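Local coordinates for protein thermostable carboxypeptidase 1 (Pyrococcus furiosus, PDB 1KA2) that releases amino acids one after another from the C-terminus of peptides with broad specificity, acting as a cobalt-dependent metallocarboxypeptidase of the M32 family, at residues A97-P102 / E147-E152; P155-L160 / L167-V172; L141-A146 / L372-E377. All blocks are in the same frame, centred on the assembly; numbering follows the deposited sequence.

Contact 1: residues A97-P102 / E147-E152; sequences ARAFPP and EYLGYE
The carbonyls of Ala99 and Tyr148 share one water, which donates to both. It lies 2.6 Å from Tyr148 O and 3.0 Å from Ala99 O, tying together the two segments, whose backbones make no direct hydrogen bond to each other. Beside this bridge, Pro101 stands on the Tyr148 ring with its CG-CD side down: CD sits over the centre of one face, 3.7 Å from the ring centroid and 12° off the normal, a CH-pi contact. Tyr148 reaches Pro101 because its CG stands anti to the carbonyl carbon (chi1 -79°), while its CB meets the edge of the Phe100 ring, 3.9 Å from CD2. Leu149 adds a second apolar touch. Its CD1 lies against Ala99 CB, at 3.6 Å, and against Phe100 CE2, though its exact place is less sure because chi2 (6°) is nearly eclipsed. Around this surface contact, Phe104 of helix 102-124 meets the rings of both Phe100 and Tyr148, edge-to-face with the former. Helix 43-61 packs on Ala97 and helix 155-163 on Leu149, which places the junction of helices 81-99 and 132-149 among helices 43-61, 102-124 and 155-163.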
loop_
_atom_site.group_PDB
_atom_site.type_symbol
_atom_site.label_atom_id
_atom_site.label_comp_id
_atom_site.label_asym_id
_atom_site.label_seq_id
_atom_site.Cartn_x
_atom_site.Cartn_y
_atom_site.Cartn_z
ATOM N N ALA A 97 -3.386 -15.319 -22.115
ATOM C CA ALA A 97 -2.347 -15.829 -21.235
ATOM C C ALA A 97 -1.623 -17.068 -21.763
ATOM O O ALA A 97 -0.419 -17.213 -21.564
ATOM C CB ALA A 97 -2.930 -16.114 -19.856
ATOM N N ARG A 98 -2.333 -17.974 -22.428
ATOM C CA ARG A 98 -1.654 -19.167 -22.930
ATOM C C ARG A 98 -1.142 -19.075 -24.367
ATOM O O ARG A 98 -0.672 -20.065 -24.921
ATOM C CB ARG A 98 -2.549 -20.402 -22.784
ATOM C CG ARG A 98 -3.893 -20.317 -23.474
ATOM C CD ARG A 98 -4.673 -21.611 -23.258
ATOM N NE ARG A 98 -6.079 -21.485 -23.635
ATOM C CZ ARG A 98 -6.954 -22.489 -23.605
ATOM N NH1 ARG A 98 -6.560 -23.697 -23.220
ATOM N NH2 ARG A 98 -8.224 -22.283 -23.946
ATOM N N ALA A 99 -1.225 -17.886 -24.962
ATOM C CA ALA A 99 -0.756 -17.679 -26.330
ATOM C C ALA A 99 0.768 -17.615 -26.346
ATOM O O ALA A 99 1.412 -18.061 -27.301
ATOM C CB ALA A 99 -1.337 -16.384 -26.891
ATOM N N PHE A 100 1.332 -17.067 -25.272
ATOM C CA PHE A 100 2.778 -16.912 -25.144
ATOM C C PHE A 100 3.487 -18.050 -24.417
ATOM O O PHE A 100 3.165 -18.370 -23.273
ATOM C CB PHE A 100 3.109 -15.609 -24.407
ATOM C CG PHE A 100 2.698 -14.353 -25.136
ATOM C CD1 PHE A 100 2.828 -13.111 -24.514
ATOM C CD2 PHE A 100 2.181 -14.404 -26.428
ATOM C CE1 PHE A 100 2.449 -11.943 -25.168
ATOM C CE2 PHE A 100 1.800 -13.245 -27.086
ATOM C CZ PHE A 100 1.932 -12.011 -26.460
ATOM N N PRO A 101 4.471 -18.673 -25.074
ATOM C CA PRO A 101 5.214 -19.766 -24.443
ATOM C C PRO A 101 5.954 -19.176 -23.240
ATOM O O PRO A 101 6.448 -18.052 -23.309
ATOM C CB PRO A 101 6.184 -20.204 -25.538
ATOM C CG PRO A 101 5.465 -19.844 -26.798
ATOM C CD PRO A 101 4.875 -18.501 -26.479
ATOM N N PRO A 102 6.031 -19.916 -22.122
ATOM C CA PRO A 102 6.734 -19.388 -20.951
ATOM C C PRO A 102 8.128 -18.855 -21.296
ATOM O O PRO A 102 8.618 -17.923 -20.660
ATOM C CB PRO A 102 6.769 -20.584 -19.990
ATOM C CG PRO A 102 6.620 -21.778 -20.892
ATOM C CD PRO A 102 5.590 -21.298 -21.886
ATOM N N GLU A 147 1.939 -13.367 -34.241
ATOM C CA GLU A 147 1.774 -14.741 -34.717
ATOM C C GLU A 147 1.274 -15.660 -33.598
ATOM O O GLU A 147 0.484 -16.565 -33.846
ATOM C CB GLU A 147 3.096 -15.281 -35.290
ATOM C CG GLU A 147 3.634 -14.474 -36.472
ATOM C CD GLU A 147 2.656 -14.424 -37.629
ATOM O OE1 GLU A 147 2.711 -13.460 -38.417
ATOM O OE2 GLU A 147 1.834 -15.353 -37.755
ATOM N N TYR A 148 1.731 -15.430 -32.370
ATOM C CA TYR A 148 1.291 -16.251 -31.242
ATOM C C TYR A 148 -0.180 -15.991 -30.939
ATOM O O TYR A 148 -0.927 -16.915 -30.618
ATOM C CB TYR A 148 2.135 -15.958 -29.998
ATOM C CG TYR A 148 3.493 -16.625 -29.996
ATOM C CD1 TYR A 148 4.647 -15.897 -29.690
ATOM C CD2 TYR A 148 3.624 -17.990 -30.267
ATOM C CE1 TYR A 148 5.904 -16.513 -29.652
ATOM C CE2 TYR A 148 4.875 -18.617 -30.233
ATOM C CZ TYR A 148 6.009 -17.871 -29.923
ATOM O OH TYR A 148 7.244 -18.474 -29.886
ATOM N N LEU A 149 -0.584 -14.728 -31.050
ATOM C CA LEU A 149 -1.965 -14.331 -30.793
ATOM C C LEU A 149 -2.913 -14.791 -31.900
ATOM O O LEU A 149 -4.003 -15.292 -31.621
ATOM C CB LEU A 149 -2.064 -12.807 -30.656
ATOM C CG LEU A 149 -1.774 -12.081 -29.332
ATOM C CD1 LEU A 149 -1.243 -13.027 -28.278
ATOM C CD2 LEU A 149 -0.782 -10.961 -29.602
ATOM N N GLY A 150 -2.494 -14.613 -33.152
ATOM C CA GLY A 150 -3.323 -14.998 -34.279
ATOM C C GLY A 150 -4.040 -13.772 -34.811
ATOM O O GLY A 150 -4.279 -12.831 -34.056
ATOM N N TYR A 151 -4.384 -13.772 -36.096
ATOM C CA TYR A 151 -5.064 -12.627 -36.707
ATOM C C TYR A 151 -5.610 -12.973 -38.089
ATOM O O TYR A 151 -5.024 -13.778 -38.810
ATOM C CB TYR A 151 -4.079 -11.468 -36.826
ATOM C CG TYR A 151 -2.797 -11.860 -37.527
ATOM C CD1 TYR A 151 -2.693 -11.805 -38.920
ATOM C CD2 TYR A 151 -1.698 -12.326 -36.801
ATOM C CE1 TYR A 151 -1.522 -12.208 -39.574
ATOM C CE2 TYR A 151 -0.525 -12.732 -37.442
ATOM C CZ TYR A 151 -0.446 -12.670 -38.829
ATOM O OH TYR A 151 0.701 -13.080 -39.477
ATOM N N GLU A 152 -6.723 -12.357 -38.468
ATOM C CA GLU A 152 -7.309 -12.630 -39.777
ATOM C C GLU A 152 -6.621 -11.865 -40.904
ATOM O O GLU A 152 -5.946 -12.455 -41.746
ATOM C CB GLU A 152 -8.818 -12.322 -39.768
ATOM C CG GLU A 152 -9.208 -10.889 -40.123
ATOM C CD GLU A 152 -10.206 -10.273 -39.155
ATOM O OE1 GLU A 152 -10.663 -10.974 -38.222
ATOM O OE2 GLU A 152 -10.533 -9.076 -39.334
HETATM O O HOH W 1 -0.135 -19.215 -29.596
#

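Contact 2: residues P155-L160 / L167-V172; sequences PYDALL and LRTRDV
Asp157 OD1 takes two donors from Thr169. Thr169 N lies 2.5 Å from Asp157 OD1 (N-H...O angle 159°), and Thr169 OG1 lies 2.6 Å from Asp157 OD1, above the carboxylate plane and 57° out of it. The bond from N is very short and its exact length doubtful, but the double grip is plain. Asp157 OD2 accepts from Glu154 N, so both oxygens are engaged, which should hold the carboxylate's rotation. Thr169 OG1 also touches the edge of the Tyr156 ring, 3.5 Å from CD1; that tyrosine's hydroxyl bonds Glu370. Within 167-172, Arg168 N at the N-cap donates to Asp171 OD2 (2.8 Å), the side-chain-to-N-cap-amide half of a capping box, and OD2 also forms a salt bridge with Lys474. The bent Arg168 chain brings NE back to Leu167 O and NH2 into a salt bridge with Asp161. Next to these bonds, Leu160 is the apolar wedge: its CG rests 3.7 Å from Leu167 CD2, and its CD2 presses tightly on Val172 CG2 at 3.5 Å. Pro421 of helix 421-440 backs Leu160 and Val172, and the side chain of Leu167 lies about 11 Å from that of the metal ligand Glu299. Thr169 opens helix 169-192, so Asp157 satisfies an amide of its first turn. A carboxylate there would interact favourably with the partial positive charge of a helix start, and Asp157 probably stays ionised, fastening the consecutive helices 155-163 and 169-192.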
loop_
_atom_site.group_PDB
_atom_site.type_symbol
_atom_site.label_atom_id
_atom_site.label_comp_id
_atom_site.label_asym_id
_atom_site.label_seq_id
_atom_site.Cartn_x
_atom_site.Cartn_y
_atom_site.Cartn_z
ATOM N N PRO A 155 -1.133 -8.647 -39.136
ATOM C CA PRO A 155 -0.491 -9.044 -37.883
ATOM C C PRO A 155 -0.731 -7.936 -36.855
ATOM O O PRO A 155 -0.847 -8.192 -35.662
ATOM C CB PRO A 155 0.984 -9.148 -38.266
ATOM C CG PRO A 155 0.939 -9.490 -39.725
ATOM C CD PRO A 155 -0.151 -8.592 -40.233
ATOM N N TYR A 156 -0.819 -6.701 -37.341
ATOM C CA TYR A 156 -1.032 -5.559 -36.470
ATOM C C TYR A 156 -2.409 -5.580 -35.812
ATOM O O TYR A 156 -2.639 -4.863 -34.839
ATOM C CB TYR A 156 -0.838 -4.255 -37.242
ATOM C CG TYR A 156 -0.781 -3.029 -36.357
ATOM C CD1 TYR A 156 -1.731 -2.015 -36.477
ATOM C CD2 TYR A 156 0.220 -2.889 -35.388
ATOM C CE1 TYR A 156 -1.690 -0.886 -35.656
ATOM C CE2 TYR A 156 0.269 -1.763 -34.559
ATOM C CZ TYR A 156 -0.689 -0.767 -34.701
ATOM O OH TYR A 156 -0.641 0.349 -33.904
ATOM N N ASP A 157 -3.317 -6.399 -36.334
ATOM C CA ASP A 157 -4.651 -6.507 -35.750
ATOM C C ASP A 157 -4.533 -7.196 -34.402
ATOM O O ASP A 157 -5.277 -6.890 -33.476
ATOM C CB ASP A 157 -5.595 -7.344 -36.622
ATOM C CG ASP A 157 -5.875 -6.715 -37.966
ATOM O OD1 ASP A 157 -6.150 -5.503 -38.026
ATOM O OD2 ASP A 157 -5.834 -7.447 -38.968
ATOM N N ALA A 158 -3.603 -8.144 -34.317
ATOM C CA ALA A 158 -3.366 -8.914 -33.100
ATOM C C ALA A 158 -2.822 -8.064 -31.955
ATOM O O ALA A 158 -3.154 -8.298 -30.800
ATOM C CB ALA A 158 -2.409 -10.075 -33.396
ATOM N N LEU A 159 -1.983 -7.083 -32.268
ATOM C CA LEU A 159 -1.424 -6.216 -31.229
ATOM C C LEU A 159 -2.491 -5.225 -30.772
ATOM O O LEU A 159 -2.653 -4.948 -29.578
ATOM C CB LEU A 159 -0.194 -5.481 -31.771
ATOM C CG LEU A 159 0.906 -6.430 -32.262
ATOM C CD1 LEU A 159 2.073 -5.635 -32.832
ATOM C CD2 LEU A 159 1.373 -7.313 -31.110
ATOM N N LEU A 160 -3.231 -4.711 -31.743
ATOM C CA LEU A 160 -4.300 -3.755 -31.505
ATOM C C LEU A 160 -5.354 -4.405 -30.604
ATOM O O LEU A 160 -5.802 -3.807 -29.622
ATOM C CB LEU A 160 -4.910 -3.364 -32.852
ATOM C CG LEU A 160 -5.123 -1.904 -33.258
ATOM C CD1 LEU A 160 -4.039 -0.999 -32.678
ATOM C CD2 LEU A 160 -5.147 -1.837 -34.789
ATOM N N LEU A 167 -10.534 -4.400 -31.464
ATOM C CA LEU A 167 -10.036 -3.355 -32.353
ATOM C C LEU A 167 -9.282 -4.013 -33.519
ATOM O O LEU A 167 -8.559 -4.998 -33.330
ATOM C CB LEU A 167 -9.118 -2.394 -31.585
ATOM C CG LEU A 167 -8.815 -1.064 -32.283
ATOM C CD1 LEU A 167 -10.116 -0.291 -32.490
ATOM C CD2 LEU A 167 -7.845 -0.238 -31.447
ATOM N N ARG A 168 -9.474 -3.484 -34.723
ATOM C CA ARG A 168 -8.822 -4.034 -35.912
ATOM C C ARG A 168 -8.067 -2.918 -36.604
ATOM O O ARG A 168 -8.354 -1.748 -36.376
ATOM C CB ARG A 168 -9.857 -4.615 -36.892
ATOM C CG ARG A 168 -10.649 -5.830 -36.412
ATOM C CD ARG A 168 -9.766 -7.049 -36.237
ATOM N NE ARG A 168 -9.448 -7.284 -34.833
ATOM C CZ ARG A 168 -10.027 -8.206 -34.071
ATOM N NH1 ARG A 168 -10.958 -9.002 -34.575
ATOM N NH2 ARG A 168 -9.683 -8.322 -32.794
ATOM N N THR A 169 -7.104 -3.278 -37.447
ATOM C CA THR A 169 -6.334 -2.273 -38.161
ATOM C C THR A 169 -7.278 -1.440 -39.028
ATOM O O THR A 169 -7.149 -0.217 -39.098
ATOM C CB THR A 169 -5.240 -2.920 -39.055
ATOM O OG1 THR A 169 -4.331 -3.670 -38.237
ATOM C CG2 THR A 169 -4.451 -1.843 -39.809
ATOM N N ARG A 170 -8.240 -2.107 -39.666
ATOM C CA ARG A 170 -9.214 -1.441 -40.533
ATOM C C ARG A 170 -9.960 -0.372 -39.746
ATOM O O ARG A 170 -10.246 0.696 -40.268
ATOM C CB ARG A 170 -10.208 -2.462 -41.110
ATOM C CG ARG A 170 -9.549 -3.742 -41.629
ATOM C CD ARG A 170 -10.557 -4.678 -42.302
ATOM N NE ARG A 170 -10.972 -4.193 -43.619
ATOM C CZ ARG A 170 -10.176 -4.142 -44.687
ATOM N NH1 ARG A 170 -8.916 -4.548 -44.601
ATOM N NH2 ARG A 170 -10.638 -3.684 -45.845
ATOM N N ASP A 171 -10.274 -0.663 -38.486
ATOM C CA ASP A 171 -10.955 0.310 -37.636
ATOM C C ASP A 171 -10.101 1.583 -37.544
ATOM O O ASP A 171 -10.553 2.685 -37.863
ATOM C CB ASP A 171 -11.149 -0.246 -36.219
ATOM C CG ASP A 171 -12.217 -1.326 -36.141
ATOM O OD1 ASP A 171 -13.389 -1.038 -36.441
ATOM O OD2 ASP A 171 -11.885 -2.464 -35.765
ATOM N N VAL A 172 -8.854 1.408 -37.118
ATOM C CA VAL A 172 -7.925 2.522 -36.942
ATOM C C VAL A 172 -7.646 3.242 -38.249
ATOM O O VAL A 172 -7.514 4.464 -38.284
ATOM C CB VAL A 172 -6.576 2.036 -36.337
ATOM C CG1 VAL A 172 -5.686 3.232 -36.017
ATOM C CG2 VAL A 172 -6.835 1.204 -35.089
#

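Contact 3: residues L141-A146 / L372-E377; sequences LAKRAA and LMVSEE
Lys143 drives its ammonium group into the carboxyl end of helix 359-375, where NZ donates to two backbone carbonyls, Met373 O and Glu376 O, each at 3.0 Å. Neither oxygen is met within its carbonyl plane: the donor is tilted out of both, with a C=O...N angle of 130° at Met373 and a more open 151° at Glu376. Val374 O is also near, 3.3 Å from NZ, so the charge sits among three carbonyls. The lysine gets there by bending late in its chain; chi3 and chi4 (64°) both turn it out of full extension and swing NZ over the helix end. Its carbon stem rests on Val374, with Lys143 CG 4.0 Å from Val374 CG1. The other branch of that valine, CG2, points to Ala142 CB at 4.1 Å, a looser apolar touch one residue earlier on helix 132-149. What sets Val374 in place lies further out: Pro155 and Leu159 of helix 155-163 press on it, and so does Ile417. Leu159 also touches Ala142. Ser375 OG turns back to Arg371 O, adding a side-chain bond to the helix's last turn. Glu377 OE1, 5.5 Å from Lys143 NZ, is too distant for a salt bridge but may add a favourable field. A positive charge hydrogen-bonded at the C-terminal end of a helix opposes the partial negative charge gathered there, so Lys143 probably stabilises this end of helix 359-375 and joins it to helix 132-149 across more than two hundred residues of chain.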
loop_
_atom_site.group_PDB
_atom_site.type_symbol
_atom_site.label_atom_id
_atom_site.label_comp_id
_atom_site.label_asym_id
_atom_site.label_seq_id
_atom_site.Cartn_x
_atom_site.Cartn_y
_atom_site.Cartn_z
ATOM N N LEU A 141 9.992 -9.088 -31.446
ATOM C CA LEU A 141 9.106 -9.648 -30.421
ATOM C C LEU A 141 7.637 -9.344 -30.744
ATOM O O LEU A 141 6.762 -10.192 -30.560
ATOM C CB LEU A 141 9.463 -9.083 -29.042
ATOM C CG LEU A 141 10.873 -9.379 -28.510
ATOM C CD1 LEU A 141 11.063 -8.653 -27.185
ATOM C CD2 LEU A 141 11.083 -10.887 -28.334
ATOM N N ALA A 142 7.376 -8.129 -31.228
ATOM C CA ALA A 142 6.024 -7.719 -31.593
ATOM C C ALA A 142 5.453 -8.614 -32.700
ATOM O O ALA A 142 4.313 -9.074 -32.611
ATOM C CB ALA A 142 6.025 -6.269 -32.051
ATOM N N LYS A 143 6.244 -8.850 -33.745
ATOM C CA LYS A 143 5.800 -9.697 -34.851
ATOM C C LYS A 143 5.534 -11.104 -34.332
ATOM O O LYS A 143 4.478 -11.678 -34.600
ATOM C CB LYS A 143 6.854 -9.734 -35.961
ATOM C CG LYS A 143 7.008 -8.427 -36.733
ATOM C CD LYS A 143 8.415 -8.302 -37.310
ATOM C CE LYS A 143 8.431 -8.287 -38.827
ATOM N NZ LYS A 143 7.736 -7.098 -39.384
ATOM N N ARG A 144 6.481 -11.657 -33.577
ATOM C CA ARG A 144 6.288 -12.997 -33.026
ATOM C C ARG A 144 4.962 -13.008 -32.265
ATOM O O ARG A 144 4.131 -13.887 -32.472
ATOM C CB ARG A 144 7.414 -13.382 -32.047
ATOM C CG ARG A 144 8.838 -13.354 -32.604
ATOM C CD ARG A 144 9.418 -14.747 -32.805
ATOM N NE ARG A 144 9.398 -15.602 -31.611
ATOM C CZ ARG A 144 10.159 -15.441 -30.529
ATOM N NH1 ARG A 144 11.025 -14.441 -30.450
ATOM N NH2 ARG A 144 10.072 -16.307 -29.526
ATOM N N ALA A 145 4.774 -12.019 -31.389
ATOM C CA ALA A 145 3.565 -11.917 -30.569
ATOM C C ALA A 145 2.299 -11.932 -31.404
ATOM O O ALA A 145 1.304 -12.558 -31.030
ATOM C CB ALA A 145 3.614 -10.652 -29.710
ATOM N N ALA A 146 2.338 -11.241 -32.536
ATOM C CA ALA A 146 1.188 -11.200 -33.420
ATOM C C ALA A 146 0.887 -12.615 -33.914
ATOM O O ALA A 146 -0.276 -13.021 -33.990
ATOM C CB ALA A 146 1.459 -10.267 -34.595
ATOM N N LEU A 372 3.801 -0.280 -40.107
ATOM C CA LEU A 372 4.938 -0.624 -40.970
ATOM C C LEU A 372 5.938 -1.577 -40.301
ATOM O O LEU A 372 6.383 -2.552 -40.916
ATOM C CB LEU A 372 5.682 0.643 -41.398
ATOM C CG LEU A 372 5.138 1.407 -42.606
ATOM C CD1 LEU A 372 3.619 1.574 -42.496
ATOM C CD2 LEU A 372 5.860 2.757 -42.710
ATOM N N MET A 373 6.297 -1.275 -39.051
ATOM C CA MET A 373 7.247 -2.066 -38.263
ATOM C C MET A 373 6.879 -3.545 -38.107
ATOM O O MET A 373 7.738 -4.429 -38.110
ATOM C CB MET A 373 7.401 -1.432 -36.866
ATOM C CG MET A 373 8.148 -0.097 -36.840
ATOM S SD MET A 373 7.646 0.997 -35.494
ATOM C CE MET A 373 8.145 0.019 -34.088
ATOM N N VAL A 374 5.591 -3.809 -37.959
ATOM C CA VAL A 374 5.105 -5.169 -37.779
ATOM C C VAL A 374 4.631 -5.830 -39.082
ATOM O O VAL A 374 4.472 -7.046 -39.149
ATOM C CB VAL A 374 3.985 -5.175 -36.721
ATOM C CG1 VAL A 374 3.474 -6.587 -36.492
ATOM C CG2 VAL A 374 4.531 -4.592 -35.437
ATOM N N SER A 375 4.409 -5.018 -40.114
ATOM C CA SER A 375 3.961 -5.525 -41.418
ATOM C C SER A 375 5.116 -5.805 -42.372
ATOM O O SER A 375 5.430 -6.955 -42.673
ATOM C CB SER A 375 3.026 -4.530 -42.109
ATOM O OG SER A 375 1.834 -4.353 -41.385
ATOM N N GLU A 376 5.730 -4.741 -42.870
ATOM C CA GLU A 376 6.840 -4.875 -43.800
ATOM C C GLU A 376 8.110 -5.131 -42.992
ATOM O O GLU A 376 8.049 -5.295 -41.773
ATOM C CB GLU A 376 6.982 -3.593 -44.619
ATOM C CG GLU A 376 7.397 -3.823 -46.059
ATOM C CD GLU A 376 6.305 -4.516 -46.861
ATOM O OE1 GLU A 376 6.558 -4.869 -48.033
ATOM O OE2 GLU A 376 5.195 -4.694 -46.309
ATOM N N GLU A 377 9.257 -5.190 -43.659
ATOM C CA GLU A 377 10.518 -5.414 -42.952
ATOM C C GLU A 377 11.138 -4.044 -42.696
ATOM O O GLU A 377 12.069 -3.621 -43.381
ATOM C CB GLU A 377 11.455 -6.296 -43.794
ATOM C CG GLU A 377 12.938 -6.273 -43.407
ATOM C CD GLU A 377 13.188 -6.626 -41.945
ATOM O OE1 GLU A 377 12.744 -7.711 -41.502
ATOM O OE2 GLU A 377 13.829 -5.809 -41.246
#

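The three contacts form one compact cluster on the same side of the chain's centre, with centres 12 to 15 Å apart. Helix 132-149 serves both contact 1 and contact 3; after a short loop, helix 155-163 begins contact 2. Along the chain, contact 1 closes before contact 2 opens, the segments of contacts 1 and 3 alternate, and contact 2 is nested inside the long loop that contact 3 closes. They also touch directly: Phe100 CZ lies 3.9 Å from Ala145 CB, and Leu159 CD1 lies 3.7 Å from Val374 CG2. Contact 3 brings helix 359-375, from much later in the chain, against helix 132-149, which contact 1 joins to helix 81-99; contact 2 lies nearest the metal site.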